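Local coordinates for protein restriction endonuclease r.bpuji (Bacillus pumilus, PDB 2VLA) that recognises a specific DNA sequence through this N-terminal domain, while the complete enzyme probably cleaves DNA, at residues K157-N166 against M207-N215. Numbering follows the deposited sequence. Where two conformers were deposited one is given.
Sequences KDDIAYYVLN and MQHIREQLN. With nucleotides of chain C.
Ala161 of helix 157-165 packs its methyl group against Met207 and Ile210 of segment 207-215, part of helix 203-219, where the backbones come nearest. Its CB lies 3.5 Å from Met207 SD and 3.8 Å from Ile210 CG2; the small residue lets two larger side chains settle close to the helix surface. The CG2 branch of Ile210, anti to its own backbone nitrogen, also reaches Leu165 CD1, and the two side chains run antiparallel alongside one another. This buried, apolar part is tight. Beside it helix 157-165 closes with a wider pi-type turn at 161-165, and two waters bridge the helices: one joins Leu165 O and Asn166 OD1 to His209 NE2, meeting the imidazole in its plane, while the other links Leu165 O to Gln213 NE2 (2.9 Å from the water to each). Asn166 ND2 is held by Gln8 OE1. The Gln213 amide nitrogen also donates back to His209 O, 3.0 Å away and from above the carbonyl plane. Toward the DNA the contact is looser and partly exposed. Bends at chi2 and chi3 carry Met207 CE to Lys157 CG at 3.8 Å, and the lysine chain lies roughly perpendicular to that of Arg211. Arg211 NE donates almost straight to Asn215 OD1 (2.8 Å, 172°), which helps fix the guanidinium, while OP2 of DC3 of chain C lies over one face. Asn215 ND2 donates to that phosphate oxygen. Gln208 OE1 accepts from N6 and NE2 donates to N7 of DA4 of chain C, on the adenine's major-groove edge, consistent with a helix-turn-helix recognition helix. The helices cross at 108°; helix 137-150 flanks Leu165 and Gln213, helix 177-189 packs on Tyr163 and Val164, and strand 223-225 touches Arg211, Leu214 and Asn215.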
ATOM      1  N   LYS A 157       0.326  -2.390 -16.930  0.50 13.01           N
ATOM      2  CA  LYS A 157       0.996  -2.074 -15.686  0.50 13.04           C
ATOM      3  C   LYS A 157       1.941  -0.893 -15.860  0.50 13.02           C
ATOM      4  O   LYS A 157       2.114  -0.093 -14.943  0.50 13.14           O
ATOM      5  CB  LYS A 157       1.767  -3.300 -15.181  0.50 16.71           C
ATOM      6  CG  LYS A 157       2.605  -3.042 -13.950  0.50 21.02           C
ATOM      7  CD  LYS A 157       3.139  -4.346 -13.372  0.50 24.91           C
ATOM      8  CE  LYS A 157       3.664  -5.261 -14.466  0.50 26.12           C
ATOM      9  NZ  LYS A 157       5.144  -5.178 -14.605  0.50 28.75           N
ATOM     10  N   ASP A 158       2.592  -0.807 -17.017  1.00 12.31           N
ATOM     11  CA  ASP A 158       3.498   0.307 -17.297  1.00 12.20           C
ATOM     12  C   ASP A 158       2.740   1.638 -17.398  1.00 12.22           C
ATOM     13  O   ASP A 158       3.255   2.673 -16.978  1.00 12.81           O
ATOM     14  CB  ASP A 158       4.319   0.035 -18.602  1.00 12.96           C
ATOM     15  CG  ASP A 158       5.383  -1.069 -18.430  1.00 17.01           C
ATOM     16  OD1 ASP A 158       5.986  -1.158 -17.334  1.00 19.41           O
ATOM     17  OD2 ASP A 158       5.635  -1.817 -19.418  1.00 27.65           O
ATOM     18  N   ASP A 159       1.549   1.602 -17.965  1.00 11.77           N
ATOM     19  CA  ASP A 159       0.695   2.802 -18.021  1.00 11.29           C
ATOM     20  C   ASP A 159       0.379   3.277 -16.608  1.00 11.60           C
ATOM     21  O   ASP A 159       0.521   4.461 -16.297  1.00 12.06           O
ATOM     22  CB  ASP A 159      -0.615   2.498 -18.726  1.00 12.84           C
ATOM     23  CG  ASP A 159      -0.457   2.271 -20.217  1.00 14.65           C
ATOM     24  OD1 ASP A 159       0.463   2.866 -20.831  1.00 16.58           O
ATOM     25  OD2 ASP A 159      -1.330   1.554 -20.797  1.00 14.65           O
ATOM     26  N   ILE A 160      -0.024   2.353 -15.748  0.50 10.43           N
ATOM     27  CA  ILE A 160      -0.373   2.716 -14.384  0.50 10.75           C
ATOM     28  C   ILE A 160       0.867   3.190 -13.610  0.50 11.24           C
ATOM     29  O   ILE A 160       0.786   4.094 -12.772  0.50 10.24           O
ATOM     30  CB  ILE A 160      -1.055   1.555 -13.657  0.50 10.63           C
ATOM     31  CG1 ILE A 160      -2.358   1.173 -14.372  0.50 12.40           C
ATOM     32  CG2 ILE A 160      -1.339   1.920 -12.213  0.50 12.31           C
ATOM     33  CD1 ILE A 160      -2.963  -0.149 -13.877  0.50 10.97           C
ATOM     34  N   ALA A 161       2.025   2.624 -13.931  1.00 11.31           N
ATOM     35  CA  ALA A 161       3.262   3.047 -13.321  1.00 10.69           C
ATOM     36  C   ALA A 161       3.612   4.486 -13.682  1.00 10.99           C
ATOM     37  O   ALA A 161       3.872   5.292 -12.806  1.00 12.02           O
ATOM     38  CB  ALA A 161       4.424   2.092 -13.733  1.00 12.31           C
ATOM     39  N   TYR A 162       3.678   4.784 -14.975  1.00 11.00           N
ATOM     40  CA  TYR A 162       4.210   6.071 -15.431  1.00 10.94           C
ATOM     41  C   TYR A 162       3.207   7.177 -15.223  1.00 10.21           C
ATOM     42  O   TYR A 162       3.563   8.269 -14.791  1.00 11.73           O
ATOM     43  CB  TYR A 162       4.568   5.999 -16.915  1.00 12.10           C
ATOM     44  CG  TYR A 162       5.170   7.277 -17.457  1.00 12.61           C
ATOM     45  CD1 TYR A 162       6.512   7.565 -17.269  1.00 14.42           C
ATOM     46  CD2 TYR A 162       4.372   8.230 -18.090  1.00 14.66           C
ATOM     47  CE1 TYR A 162       7.055   8.754 -17.719  1.00 15.71           C
ATOM     48  CE2 TYR A 162       4.906   9.428 -18.553  1.00 15.04           C
ATOM     49  CZ  TYR A 162       6.248   9.684 -18.366  1.00 17.45           C
ATOM     50  OH  TYR A 162       6.790  10.867 -18.836  1.00 20.70           O
ATOM     51  N   TYR A 163       1.966   6.902 -15.583  1.00 10.45           N
ATOM     52  CA  TYR A 163       0.958   7.968 -15.615  1.00 10.71           C
ATOM     53  C   TYR A 163       0.278   8.199 -14.269  1.00 12.54           C
ATOM     54  O   TYR A 163      -0.302   9.276 -14.045  1.00 12.62           O
ATOM     55  CB  TYR A 163      -0.086   7.698 -16.692  1.00 11.12           C
ATOM     56  CG  TYR A 163       0.439   7.751 -18.113  1.00 11.58           C
ATOM     57  CD1 TYR A 163       0.557   8.953 -18.785  1.00 13.75           C
ATOM     58  CD2 TYR A 163       0.800   6.588 -18.786  1.00 12.11           C
ATOM     59  CE1 TYR A 163       1.016   9.012 -20.090  1.00 13.43           C
ATOM     60  CE2 TYR A 163       1.273   6.635 -20.084  1.00 14.30           C
ATOM     61  CZ  TYR A 163       1.354   7.846 -20.737  1.00 13.33           C
ATOM     62  OH  TYR A 163       1.820   7.867 -22.034  1.00 16.57           O
ATOM     63  N   VAL A 164       0.332   7.220 -13.372  1.00 10.54           N
ATOM     64  CA  VAL A 164      -0.373   7.292 -12.086  1.00 10.88           C
ATOM     65  C   VAL A 164       0.569   7.159 -10.890  1.00 10.22           C
ATOM     66  O   VAL A 164       0.854   8.153 -10.217  1.00 10.85           O
ATOM     67  CB  VAL A 164      -1.499   6.248 -12.007  1.00 10.82           C
ATOM     68  CG1 VAL A 164      -2.206   6.287 -10.652  1.00 11.59           C
ATOM     69  CG2 VAL A 164      -2.466   6.425 -13.159  1.00 12.55           C
ATOM     70  N   LEU A 165       1.179   5.967 -10.688  1.00  9.90           N
ATOM     71  CA  LEU A 165       1.823   5.703  -9.404  1.00 10.29           C
ATOM     72  C   LEU A 165       3.231   6.291  -9.266  1.00 10.76           C
ATOM     73  O   LEU A 165       3.769   6.345  -8.158  1.00 10.97           O
ATOM     74  CB  LEU A 165       1.828   4.222  -9.076  1.00 10.21           C
ATOM     75  CG  LEU A 165       0.484   3.672  -8.594  1.00 10.79           C
ATOM     76  CD1 LEU A 165       0.587   2.160  -8.444  1.00 11.93           C
ATOM     77  CD2 LEU A 165       0.027   4.305  -7.259  1.00 13.11           C
ATOM     78  N   ASN A 166       3.806   6.762 -10.381  1.00  9.98           N
ATOM     79  CA  ASN A 166       5.069   7.487 -10.358  1.00 10.33           C
ATOM     80  C   ASN A 166       4.939   8.928 -10.881  1.00 11.03           C
ATOM     81  O   ASN A 166       5.926   9.583 -11.102  1.00 11.38           O
ATOM     82  CB  ASN A 166       6.108   6.766 -11.215  1.00 11.02           C
ATOM     83  CG  ASN A 166       7.542   6.854 -10.635  1.00 10.66           C
ATOM     84  OD1 ASN A 166       7.829   6.290  -9.581  1.00 11.26           O
ATOM     85  ND2 ASN A 166       8.431   7.555 -11.342  1.00 11.71           N
ATOM     86  N   MET A 207      10.126  -0.559 -10.135  1.00 10.86           N
ATOM     87  CA  MET A 207       8.818  -1.137 -10.358  1.00 10.98           C
ATOM     88  C   MET A 207       8.281  -2.051  -9.247  1.00 10.03           C
ATOM     89  O   MET A 207       7.073  -2.270  -9.183  1.00 10.35           O
ATOM     90  CB  MET A 207       8.784  -1.885 -11.687  1.00 11.75           C
ATOM     91  CG  MET A 207       8.645  -0.978 -12.905  1.00 12.83           C
ATOM     92  SD  MET A 207       7.075  -0.126 -12.971  1.00 13.78           S
ATOM     93  CE  MET A 207       5.969  -1.519 -13.243  1.00 15.87           C
ATOM     94  N   GLN A 208       9.112  -2.518  -8.332  1.00  9.40           N
ATOM     95  CA  GLN A 208       8.621  -3.560  -7.458  1.00 10.24           C
ATOM     96  C   GLN A 208       7.475  -3.017  -6.580  1.00  9.49           C
ATOM     97  O   GLN A 208       6.496  -3.690  -6.348  1.00 10.25           O
ATOM     98  CB  GLN A 208       9.722  -4.175  -6.593  1.00  9.86           C
ATOM     99  CG  GLN A 208       9.180  -5.303  -5.719  1.00  9.54           C
ATOM    100  CD  GLN A 208      10.232  -6.158  -5.084  1.00  9.39           C
ATOM    101  OE1 GLN A 208      11.424  -6.004  -5.359  1.00 10.69           O
ATOM    102  NE2 GLN A 208       9.799  -7.077  -4.229  1.00  9.73           N
ATOM    103  N   HIS A 209       7.618  -1.784  -6.105  1.00  9.76           N
ATOM    104  CA  HIS A 209       6.586  -1.188  -5.233  1.00  9.73           C
ATOM    105  C   HIS A 209       5.300  -0.837  -6.007  1.00  9.22           C
ATOM    106  O   HIS A 209       4.224  -0.759  -5.420  1.00 10.52           O
ATOM    107  CB  HIS A 209       7.110   0.075  -4.508  1.00 10.29           C
ATOM    108  CG  HIS A 209       7.637   1.112  -5.429  1.00  9.65           C
ATOM    109  ND1 HIS A 209       8.854   0.988  -6.053  1.00 10.74           N
ATOM    110  CD2 HIS A 209       7.106   2.289  -5.852  1.00 11.18           C
ATOM    111  CE1 HIS A 209       9.038   2.021  -6.847  1.00 12.01           C
ATOM    112  NE2 HIS A 209       8.004   2.845  -6.711  1.00 10.82           N
ATOM    113  N   ILE A 210       5.426  -0.647  -7.304  1.00  9.53           N
ATOM    114  CA  ILE A 210       4.306  -0.404  -8.149  1.00  9.98           C
ATOM    115  C   ILE A 210       3.554  -1.685  -8.440  1.00 10.34           C
ATOM    116  O   ILE A 210       2.345  -1.768  -8.258  1.00 10.19           O
ATOM    117  CB  ILE A 210       4.732   0.342  -9.424  1.00  9.99           C
ATOM    118  CG1 ILE A 210       5.297   1.713  -9.037  1.00 12.38           C
ATOM    119  CG2 ILE A 210       3.604   0.432 -10.399  1.00 12.02           C
ATOM    120  CD1 ILE A 210       5.853   2.549 -10.178  1.00 12.15           C
ATOM    121  N   ARG A 211       4.288  -2.712  -8.864  0.50 10.27           N
ATOM    122  CA  ARG A 211       3.704  -4.022  -9.035  0.50  9.68           C
ATOM    123  C   ARG A 211       3.017  -4.491  -7.749  0.50  9.75           C
ATOM    124  O   ARG A 211       1.929  -5.039  -7.786  0.50 10.02           O
ATOM    125  CB  ARG A 211       4.787  -5.039  -9.451  0.50 10.88           C
ATOM    126  CG  ARG A 211       4.315  -6.479  -9.397  0.50 12.96           C
ATOM    127  CD  ARG A 211       3.077  -6.702 -10.270  0.50 15.12           C
ATOM    128  NE  ARG A 211       2.546  -8.059 -10.139  0.50 15.01           N
ATOM    129  CZ  ARG A 211       2.788  -9.044 -10.995  0.50 20.79           C
ATOM    130  NH1 ARG A 211       3.575  -8.835 -12.035  0.50 20.71           N
ATOM    131  NH2 ARG A 211       2.251 -10.240 -10.802  0.50 26.20           N
ATOM    132  N   GLU A 212       3.682  -4.317  -6.624  1.00  9.21           N
ATOM    133  CA  GLU A 212       3.158  -4.848  -5.374  1.00  9.62           C
ATOM    134  C   GLU A 212       1.902  -4.122  -4.860  1.00  9.88           C
ATOM    135  O   GLU A 212       1.016  -4.734  -4.356  1.00 10.01           O
ATOM    136  CB  GLU A 212       4.235  -4.939  -4.320  1.00  9.59           C
ATOM    137  CG  GLU A 212       5.224  -6.071  -4.692  1.00 10.83           C
ATOM    138  CD  GLU A 212       6.325  -6.343  -3.697  1.00 10.72           C
ATOM    139  OE1 GLU A 212       6.581  -5.545  -2.796  1.00 10.82           O
ATOM    140  OE2 GLU A 212       6.980  -7.417  -3.856  1.00 11.66           O
ATOM    141  N   GLN A 213       1.808  -2.834  -5.124  1.00 10.39           N
ATOM    142  CA  GLN A 213       0.557  -2.143  -4.886  1.00  8.95           C
ATOM    143  C   GLN A 213      -0.557  -2.808  -5.702  1.00  9.34           C
ATOM    144  O   GLN A 213      -1.645  -3.127  -5.172  1.00 10.07           O
ATOM    145  CB  GLN A 213       0.700  -0.643  -5.210  1.00  9.76           C
ATOM    146  CG  GLN A 213       1.449   0.123  -4.129  1.00 10.23           C
ATOM    147  CD  GLN A 213       1.662   1.567  -4.485  1.00 10.31           C
ATOM    148  OE1 GLN A 213       0.825   2.435  -4.146  1.00 11.43           O
ATOM    149  NE2 GLN A 213       2.762   1.868  -5.126  1.00 10.77           N
ATOM    150  N   LEU A 214      -0.314  -3.040  -6.997  1.00  9.22           N
ATOM    151  CA  LEU A 214      -1.299  -3.695  -7.795  1.00  9.56           C
ATOM    152  C   LEU A 214      -1.615  -5.109  -7.250  1.00 10.04           C
ATOM    153  O   LEU A 214      -2.740  -5.542  -7.283  1.00 10.16           O
ATOM    154  CB  LEU A 214      -0.885  -3.738  -9.277  1.00 10.68           C
ATOM    155  CG  LEU A 214      -0.810  -2.371  -9.935  1.00 12.24           C
ATOM    156  CD1 LEU A 214      -0.181  -2.457 -11.293  1.00 13.96           C
ATOM    157  CD2 LEU A 214      -2.170  -1.783 -10.041  1.00 14.88           C
ATOM    158  N   ASN A 215      -0.580  -5.841  -6.794  1.00  9.56           N
ATOM    159  CA  ASN A 215      -0.815  -7.145  -6.174  1.00 10.12           C
ATOM    160  C   ASN A 215      -1.843  -7.098  -5.053  1.00  9.63           C
ATOM    161  O   ASN A 215      -2.614  -8.035  -4.878  1.00 10.01           O
ATOM    162  CB  ASN A 215       0.506  -7.724  -5.600  1.00 10.82           C
ATOM    163  CG  ASN A 215       1.436  -8.299  -6.648  1.00 11.58           C
ATOM    164  OD1 ASN A 215       1.074  -8.468  -7.811  1.00 13.47           O
ATOM    165  ND2 ASN A 215       2.652  -8.597  -6.213  1.00 12.32           N
TER
ATOM    166  P    DC C   3       5.191 -11.409  -7.428  1.00 13.89           P
ATOM    167  OP1  DC C   3       4.113 -12.374  -7.107  1.00 16.44           O
ATOM    168  OP2  DC C   3       4.912  -9.987  -7.614  1.00 13.78           O
ATOM    169  O5'  DC C   3       6.314 -11.493  -6.294  1.00 13.20           O
ATOM    170  C5'  DC C   3       6.782 -12.757  -5.848  1.00 13.36           C
ATOM    171  C4'  DC C   3       8.008 -12.594  -4.989  1.00 14.72           C
ATOM    172  O4'  DC C   3       9.126 -12.185  -5.799  1.00 13.24           O
ATOM    173  C3'  DC C   3       7.874 -11.503  -3.933  1.00 13.79           C
ATOM    174  O3'  DC C   3       8.400 -11.891  -2.679  1.00 19.25           O
ATOM    175  C2'  DC C   3       8.705 -10.360  -4.511  1.00 15.91           C
ATOM    176  C1'  DC C   3       9.822 -11.187  -5.090  1.00 15.35           C
ATOM    177  N1   DC C   3      10.722 -10.496  -5.982  1.00 12.82           N
ATOM    178  C2   DC C   3      12.082 -10.862  -6.030  1.00 14.20           C
ATOM    179  O2   DC C   3      12.505 -11.842  -5.354  1.00 13.66           O
ATOM    180  N3   DC C   3      12.892 -10.169  -6.854  1.00 12.97           N
ATOM    181  C4   DC C   3      12.422  -9.162  -7.583  1.00 12.94           C
ATOM    182  N4   DC C   3      13.261  -8.523  -8.383  1.00 14.69           N
ATOM    183  C5   DC C   3      11.062  -8.775  -7.516  1.00 14.52           C
ATOM    184  C6   DC C   3      10.268  -9.431  -6.688  1.00 14.61           C
ATOM    185  P    DA C   4       7.512 -12.474  -1.481  1.00 12.15           P
ATOM    186  OP1  DA C   4       6.949 -13.706  -1.903  1.00 19.89           O
ATOM    187  OP2  DA C   4       6.666 -11.351  -1.003  1.00 11.46           O
ATOM    188  O5'  DA C   4       8.695 -12.698  -0.506  1.00 12.34           O
ATOM    189  C5'  DA C   4       9.492 -13.901  -0.663  1.00 11.91           C
ATOM    190  C4'  DA C   4      10.910 -13.621  -0.235  1.00 12.00           C
ATOM    191  O4'  DA C   4      11.597 -12.804  -1.214  1.00 11.51           O
ATOM    192  C3'  DA C   4      11.047 -12.864   1.098  1.00 10.78           C
ATOM    193  O3'  DA C   4      12.179 -13.374   1.781  1.00 11.67           O
ATOM    194  C2'  DA C   4      11.302 -11.444   0.631  1.00 10.61           C
ATOM    195  C1'  DA C   4      12.198 -11.683  -0.567  1.00 10.15           C
ATOM    196  N9   DA C   4      12.289 -10.596  -1.505  1.00 10.13           N
ATOM    197  C8   DA C   4      11.306  -9.688  -1.847  1.00 10.30           C
ATOM    198  N7   DA C   4      11.679  -8.837  -2.765  1.00 10.79           N
ATOM    199  C5   DA C   4      12.989  -9.182  -3.068  1.00 10.24           C
ATOM    200  C6   DA C   4      13.931  -8.660  -3.944  1.00 10.19           C
ATOM    201  N6   DA C   4      13.753  -7.640  -4.779  1.00 10.77           N
ATOM    202  N1   DA C   4      15.147  -9.289  -3.988  1.00 11.01           N
ATOM    203  C2   DA C   4      15.375 -10.338  -3.155  1.00 11.32           C
ATOM    204  N3   DA C   4      14.569 -10.922  -2.309  1.00 11.09           N
ATOM    205  C4   DA C   4      13.362 -10.271  -2.292  1.00  9.85           C
ATOM    206  P    DC C   2       7.065  -9.338 -13.444  1.00 23.26           P
ATOM    207  OP1  DC C   2       5.666  -9.247 -13.869  1.00 29.15           O
ATOM    208  OP2  DC C   2       7.822  -8.088 -13.204  1.00 27.15           O
ATOM    209  O5'  DC C   2       7.125 -10.164 -12.098  1.00 22.71           O
ATOM    210  C5'  DC C   2       6.609 -11.445 -12.054  1.00 19.49           C
ATOM    211  C4'  DC C   2       7.023 -12.079 -10.768  1.00 16.18           C
ATOM    212  O4'  DC C   2       8.440 -12.309 -10.778  1.00 22.01           O
ATOM    213  C3'  DC C   2       6.736 -11.230  -9.538  1.00 15.24           C
ATOM    214  O3'  DC C   2       5.895 -12.005  -8.704  1.00 15.02           O
ATOM    215  C2'  DC C   2       8.118 -10.927  -8.947  1.00 15.20           C
ATOM    216  C1'  DC C   2       8.971 -12.067  -9.491  1.00 18.87           C
ATOM    217  N1   DC C   2      10.420 -11.818  -9.715  1.00 17.02           N
ATOM    218  C2   DC C   2      11.363 -12.721  -9.208  1.00 17.96           C
ATOM    219  O2   DC C   2      10.995 -13.653  -8.506  1.00 18.96           O
ATOM    220  N3   DC C   2      12.674 -12.529  -9.503  1.00 18.93           N
ATOM    221  C4   DC C   2      13.046 -11.508 -10.269  1.00 17.00           C
ATOM    222  N4   DC C   2      14.363 -11.381 -10.547  1.00 20.77           N
ATOM    223  C5   DC C   2      12.101 -10.589 -10.810  1.00 17.15           C
ATOM    224  C6   DC C   2      10.804 -10.795 -10.522  1.00 17.49           C
TER
HETATM  225  O   HOH W   1       6.624   5.339  -7.466  1.00 11.43           O
HETATM  226  O   HOH W   2       3.755   4.516  -5.932  1.00 13.64           O